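Local coordinates for Thiol:disulfide interchange protein (Klebsiella pneumoniae, PDB 6DXN) that probably acts as a periplasmic thiol:disulfide oxidoreductase of the DsbA type, exchanging disulfides with other proteins, at residues A48-L53 and L59-V64; F155-S158 and H162-N165. All blocks are in the same frame, centred on the assembly; numbering follows the deposited sequence.

Interaction 1: residues A48-L53 and L59-V64; sequences AIRKRL and LEKYHV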
loop_
_atom_site.group_PDB
_atom_site.type_symbol
_atom_site.label_atom_id
_atom_site.label_comp_id
_atom_site.label_asym_id
_atom_site.label_seq_id
_atom_site.Cartn_x
_atom_site.Cartn_y
_atom_site.Cartn_z
ATOM N N ALA A 48 9.278 -1.160 -8.852
ATOM C CA ALA A 48 9.962 -0.056 -9.544
ATOM C C ALA A 48 10.357 1.032 -8.533
ATOM O O ALA A 48 11.525 1.458 -8.458
ATOM C CB ALA A 48 9.070 0.484 -10.638
ATOM N N ILE A 49 9.378 1.468 -7.741
ATOM C CA ILE A 49 9.586 2.488 -6.713
ATOM C C ILE A 49 10.655 2.029 -5.702
ATOM O O ILE A 49 11.592 2.791 -5.408
ATOM C CB ILE A 49 8.243 2.832 -6.030
ATOM C CG1 ILE A 49 7.278 3.505 -7.009
ATOM C CG2 ILE A 49 8.458 3.697 -4.790
ATOM C CD1 ILE A 49 5.870 3.677 -6.482
ATOM N N ARG A 50 10.533 0.795 -5.186
ATOM C CA ARG A 50 11.463 0.285 -4.126
ATOM C C ARG A 50 12.905 0.205 -4.629
ATOM O O ARG A 50 13.846 0.522 -3.901
ATOM C CB ARG A 50 11.101 -1.122 -3.652
ATOM C CG ARG A 50 9.823 -1.202 -2.837
ATOM C CD ARG A 50 9.705 -2.590 -2.246
ATOM N NE ARG A 50 8.407 -2.790 -1.656
ATOM C CZ ARG A 50 7.378 -3.365 -2.272
ATOM N NH1 ARG A 50 7.508 -3.830 -3.504
ATOM N NH2 ARG A 50 6.225 -3.465 -1.650
ATOM N N LYS A 51 13.043 -0.253 -5.871
ATOM C CA LYS A 51 14.322 -0.423 -6.539
ATOM C C LYS A 51 15.098 0.902 -6.581
ATOM O O LYS A 51 16.328 0.890 -6.647
ATOM C CB LYS A 51 14.039 -0.940 -7.952
ATOM C CG LYS A 51 15.244 -1.252 -8.826
ATOM C CD LYS A 51 14.835 -1.826 -10.174
ATOM C CE LYS A 51 13.969 -3.060 -10.036
ATOM N NZ LYS A 51 13.613 -3.637 -11.353
ATOM N N ARG A 52 14.371 2.025 -6.495
ATOM C CA ARG A 52 14.967 3.380 -6.634
ATOM C C ARG A 52 15.073 4.140 -5.305
ATOM O O ARG A 52 15.642 5.240 -5.283
ATOM C CB ARG A 52 14.085 4.209 -7.574
ATOM C CG ARG A 52 13.864 3.583 -8.942
ATOM C CD ARG A 52 15.057 3.693 -9.869
ATOM N NE ARG A 52 15.322 5.080 -10.230
ATOM C CZ ARG A 52 14.624 5.764 -11.130
ATOM N NH1 ARG A 52 13.584 5.207 -11.726
ATOM N NH2 ARG A 52 14.961 7.006 -11.428
ATOM N N LEU A 53 14.527 3.585 -4.213
ATOM C CA LEU A 53 14.540 4.278 -2.914
ATOM C C LEU A 53 15.892 4.104 -2.220
ATOM O O LEU A 53 16.656 3.194 -2.547
ATOM C CB LEU A 53 13.449 3.714 -1.995
ATOM C CG LEU A 53 11.989 3.872 -2.427
ATOM C CD1 LEU A 53 11.072 3.179 -1.434
ATOM C CD2 LEU A 53 11.595 5.332 -2.566
ATOM N N LEU A 59 8.701 1.866 0.958
ATOM C CA LEU A 59 7.381 2.141 0.500
ATOM C C LEU A 59 6.461 1.533 1.558
ATOM O O LEU A 59 6.472 0.313 1.746
ATOM C CB LEU A 59 7.160 1.484 -0.868
ATOM C CG LEU A 59 5.712 1.455 -1.362
ATOM C CD1 LEU A 59 5.170 2.864 -1.555
ATOM C CD2 LEU A 59 5.593 0.657 -2.652
ATOM N N GLU A 60 5.740 2.378 2.297
ATOM C CA GLU A 60 4.810 1.852 3.292
ATOM C C GLU A 60 3.457 1.628 2.612
ATOM O O GLU A 60 2.966 2.469 1.871
ATOM C CB GLU A 60 4.720 2.768 4.513
ATOM C CG GLU A 60 5.949 2.680 5.405
ATOM C CD GLU A 60 5.818 3.374 6.749
ATOM O OE1 GLU A 60 4.917 4.219 6.892
ATOM O OE2 GLU A 60 6.607 3.048 7.662
ATOM N N LYS A 61 2.889 0.449 2.839
ATOM C CA LYS A 61 1.606 0.138 2.258
ATOM C C LYS A 61 0.588 0.056 3.391
ATOM O O LYS A 61 0.730 -0.743 4.313
ATOM C CB LYS A 61 1.691 -1.126 1.397
ATOM C CG LYS A 61 2.568 -0.974 0.166
ATOM C CD LYS A 61 2.374 -2.024 -0.890
ATOM C CE LYS A 61 1.010 -1.947 -1.545
ATOM N NZ LYS A 61 0.904 -2.901 -2.671
ATOM N N TYR A 62 -0.413 0.931 3.312
ATOM C CA TYR A 62 -1.480 1.022 4.292
ATOM C C TYR A 62 -2.779 0.514 3.656
ATOM O O TYR A 62 -3.235 1.042 2.649
ATOM C CB TYR A 62 -1.551 2.461 4.801
ATOM C CG TYR A 62 -0.501 2.838 5.817
ATOM C CD1 TYR A 62 0.676 2.117 5.972
ATOM C CD2 TYR A 62 -0.623 4.014 6.535
ATOM C CE1 TYR A 62 1.640 2.491 6.900
ATOM C CE2 TYR A 62 0.332 4.401 7.455
ATOM C CZ TYR A 62 1.472 3.646 7.635
ATOM O OH TYR A 62 2.406 4.057 8.549
ATOM N N HIS A 63 -3.356 -0.526 4.267
ATOM C CA HIS A 63 -4.586 -1.118 3.773
ATOM C C HIS A 63 -5.795 -0.281 4.230
ATOM O O HIS A 63 -5.818 0.200 5.339
ATOM C CB HIS A 63 -4.664 -2.594 4.183
ATOM C CG HIS A 63 -5.739 -3.301 3.443
ATOM N ND1 HIS A 63 -6.943 -3.617 4.017
ATOM C CD2 HIS A 63 -5.832 -3.656 2.140
ATOM C CE1 HIS A 63 -7.716 -4.183 3.117
ATOM N NE2 HIS A 63 -7.068 -4.203 1.959
ATOM N N VAL A 64 -6.792 -0.133 3.344
ATOM C CA VAL A 64 -8.030 0.655 3.590
ATOM C C VAL A 64 -9.121 -0.263 4.171
ATOM O O VAL A 64 -9.730 -1.058 3.445
ATOM C CB VAL A 64 -8.500 1.344 2.294
ATOM C CG1 VAL A 64 -9.845 2.043 2.458
ATOM C CG2 VAL A 64 -7.456 2.317 1.760
#

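Interaction 2: residues F155-S158 and H162-N165; sequences FYVS and HINN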
loop_
_atom_site.group_PDB
_atom_site.type_symbol
_atom_site.label_atom_id
_atom_site.label_comp_id
_atom_site.label_asym_id
_atom_site.label_seq_id
_atom_site.Cartn_x
_atom_site.Cartn_y
_atom_site.Cartn_z
ATOM N N PHE A 155 -0.894 7.193 -3.758
ATOM C CA PHE A 155 0.456 7.468 -3.229
ATOM C C PHE A 155 0.532 8.896 -2.672
ATOM O O PHE A 155 0.048 9.841 -3.304
ATOM C CB PHE A 155 1.512 7.275 -4.318
ATOM C CG PHE A 155 1.626 5.874 -4.861
ATOM C CD1 PHE A 155 0.652 5.362 -5.708
ATOM C CD2 PHE A 155 2.715 5.078 -4.554
ATOM C CE1 PHE A 155 0.754 4.073 -6.209
ATOM C CE2 PHE A 155 2.821 3.793 -5.069
ATOM C CZ PHE A 155 1.844 3.295 -5.897
ATOM N N TYR A 156 1.135 9.018 -1.478
ATOM C CA TYR A 156 1.371 10.291 -0.780
ATOM C C TYR A 156 2.851 10.387 -0.387
ATOM O O TYR A 156 3.392 9.470 0.224
ATOM C CB TYR A 156 0.490 10.422 0.466
ATOM C CG TYR A 156 -0.981 10.569 0.184
ATOM C CD1 TYR A 156 -1.748 9.469 -0.153
ATOM C CD2 TYR A 156 -1.610 11.803 0.264
ATOM C CE1 TYR A 156 -3.101 9.589 -0.413
ATOM C CE2 TYR A 156 -2.966 11.938 0.006
ATOM C CZ TYR A 156 -3.713 10.826 -0.334
ATOM O OH TYR A 156 -5.047 10.931 -0.597
ATOM N N VAL A 157 3.482 11.514 -0.742
ATOM C CA VAL A 157 4.878 11.780 -0.437
ATOM C C VAL A 157 4.931 12.910 0.610
ATOM O O VAL A 157 4.249 13.940 0.460
ATOM C CB VAL A 157 5.671 12.142 -1.714
ATOM C CG1 VAL A 157 7.160 12.302 -1.433
ATOM C CG2 VAL A 157 5.458 11.125 -2.824
ATOM N N SER A 158 5.708 12.685 1.682
ATOM C CA SER A 158 5.936 13.673 2.781
ATOM C C SER A 158 4.608 14.177 3.368
ATOM O O SER A 158 4.553 15.257 3.977
ATOM C CB SER A 158 6.789 14.819 2.302
ATOM O OG SER A 158 8.099 14.378 1.966
ATOM N N HIS A 162 0.073 14.348 -3.205
ATOM C CA HIS A 162 -0.711 13.209 -3.695
ATOM C C HIS A 162 -0.522 13.097 -5.215
ATOM O O HIS A 162 -0.859 14.016 -5.967
ATOM C CB HIS A 162 -2.185 13.354 -3.291
ATOM C CG HIS A 162 -3.083 12.365 -3.949
ATOM N ND1 HIS A 162 -3.916 12.711 -4.997
ATOM C CD2 HIS A 162 -3.246 11.037 -3.754
ATOM C CE1 HIS A 162 -4.575 11.643 -5.402
ATOM N NE2 HIS A 162 -4.182 10.605 -4.653
ATOM N N ILE A 163 0.027 11.956 -5.646
ATOM C CA ILE A 163 0.346 11.675 -7.045
ATOM C C ILE A 163 -0.925 11.475 -7.879
ATOM O O ILE A 163 -1.871 10.880 -7.422
ATOM C CB ILE A 163 1.267 10.441 -7.120
ATOM C CG1 ILE A 163 2.685 10.791 -6.657
ATOM C CG2 ILE A 163 1.246 9.831 -8.520
ATOM C CD1 ILE A 163 3.642 9.624 -6.597
ATOM N N ASN A 164 -0.905 12.002 -9.111
ATOM C CA ASN A 164 -1.993 11.825 -10.071
ATOM C C ASN A 164 -1.591 10.669 -10.997
ATOM O O ASN A 164 -0.903 10.879 -12.018
ATOM C CB ASN A 164 -2.314 13.098 -10.854
ATOM C CG ASN A 164 -3.433 12.902 -11.858
ATOM O OD1 ASN A 164 -3.937 11.791 -12.031
ATOM N ND2 ASN A 164 -3.821 13.969 -12.539
ATOM N N ASN A 165 -2.044 9.465 -10.628
ATOM C CA ASN A 165 -1.717 8.199 -11.317
ATOM C C ASN A 165 -1.910 8.274 -12.834
ATOM O O ASN A 165 -1.087 7.743 -13.581
ATOM C CB ASN A 165 -2.551 7.020 -10.789
ATOM C CG ASN A 165 -2.246 6.651 -9.352
ATOM O OD1 ASN A 165 -1.365 7.241 -8.725
ATOM N ND2 ASN A 165 -2.967 5.674 -8.815
HETATM O O HOH W 1 -1.712 8.269 -5.876
#

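Interaction 1: residues A48-L53 and L59-V64
Arg50 lays its long side chain across Leu59, and this overlap carries a large part of the contact between the end of helix 45-52 and the start of strand 60-63. CB leaves the helix without facing the other segment, but with CG beside the backbone N (chi1 -70°) the chain turns along the strand's beginning. CG is the first atom to meet it, 4.3 Å from Leu59 CB; from there to NE the chain runs extended, and CD passes the leucine at a distance. At the tip the guanidinium turns one face to Leu59 CD2, which stands 4.2 Å above its plane, offset toward the rim. NH2 comes within 4.2 Å of Lys61 CD, where the two side chains cross at about a right angle. Arginine suits this exposed position: its CG and the flat face of its tip both meet a buried leucine, while its charge reaches the surface.

Helix 45-52 lies in the connection that carries the chain from strand 25-29 to the neighbouring parallel strand 60-63, a beta-alpha-beta crossover of the thioredoxin fold. Leu59 packs on Leu25 and Glu27 of that inner strand as well. From the turn after the helix, Leu53 points toward the segment 59-64 and brings CD1 3.6 Å from the backbone N of Leu59 and 4.3 Å from Leu59 CB, where a branched apolar side chain fits well.

Lys61 is buried, and its chain bends at chi3 (67°). Its NZ lies 5.4 Å from Arg50 NH2. The ammonium is held by salt bridges to Asp46 and Glu91, which probably offset the like charge of Arg50, and by a cation-pi contact with Phe29.

Interaction 2: residues F155-S158 and H162-N165
Tyr156 and His162 face each other across the strands as an antiparallel non-hydrogen-bonded pair, their CA atoms 4.6 Å apart. This pairing brings His162 CB to 3.7 Å from Tyr156 CE2. Beyond CB, a chi1 of 170° swings the imidazole so that its CD2 corner lies over one face of the tyrosine ring, offset toward the rim, 3.5 Å from Tyr156 CZ. The ring planes make an angle of 42°, neither stacked nor perpendicular. A flat histidine can thus cover part of one tyrosine face on this side of the sheet, where Phe28 meets the tyrosine from elsewhere and His162 NE2 and Ser154 OG share a weak hydrogen bond.

The backbone link is equally close: Ile163 N donates to Phe155 O at 3.2 Å and 162°, and His162 CA adds a CA-H...O contact to the same oxygen. Behind it Ile163 CD1 packs 3.9 Å from Phe155 CB; the long apolar branch of isoleucine suits this reach, and the residue also packs on Val184 of helix 173-188. The same methyl meets Val157 CG2 more loosely, at 4.4 Å.

Slacker still is the end around Asn165, a partly exposed residue. Its OD1 lies 4.1 Å from Phe155 CD1, with amide and ring planes steeply inclined, and a water lies among Asn165 OD1, Ile163 O and Phe155 N, although its approach to Phe155 N is short enough to be doubtful. An amide suits this spot because ND2 donates to Pro153 O, in what is probably the cis-proline loop beside a thioredoxin-type active site. The whole is an antiparallel beta hairpin, strands 154-157 and 161-163, as found in the C-terminal half of the thioredoxin fold.

In the fold
Interaction 1 closes before interaction 2 opens, and their centres lie about 11 Å apart in one thioredoxin-type domain. Both reach the same mixed sheet, in which strand 25-29 stands between strand 60-63, at one outer edge, and strand 154-157 of the hairpin. Helix 45-52 connects them: Ile49 CD1 touches Phe155 CE2 at 3.4 Å, and Ile49 also packs on Met180 of helix 173-188, which covers Val157 and Ile163 as well. The crossover and the hairpin thus share a packed interface. The side chains of Lys61 and Phe155 both come near Cys33 and Cys36, the predicted redox pair, whose disulfide is absent here.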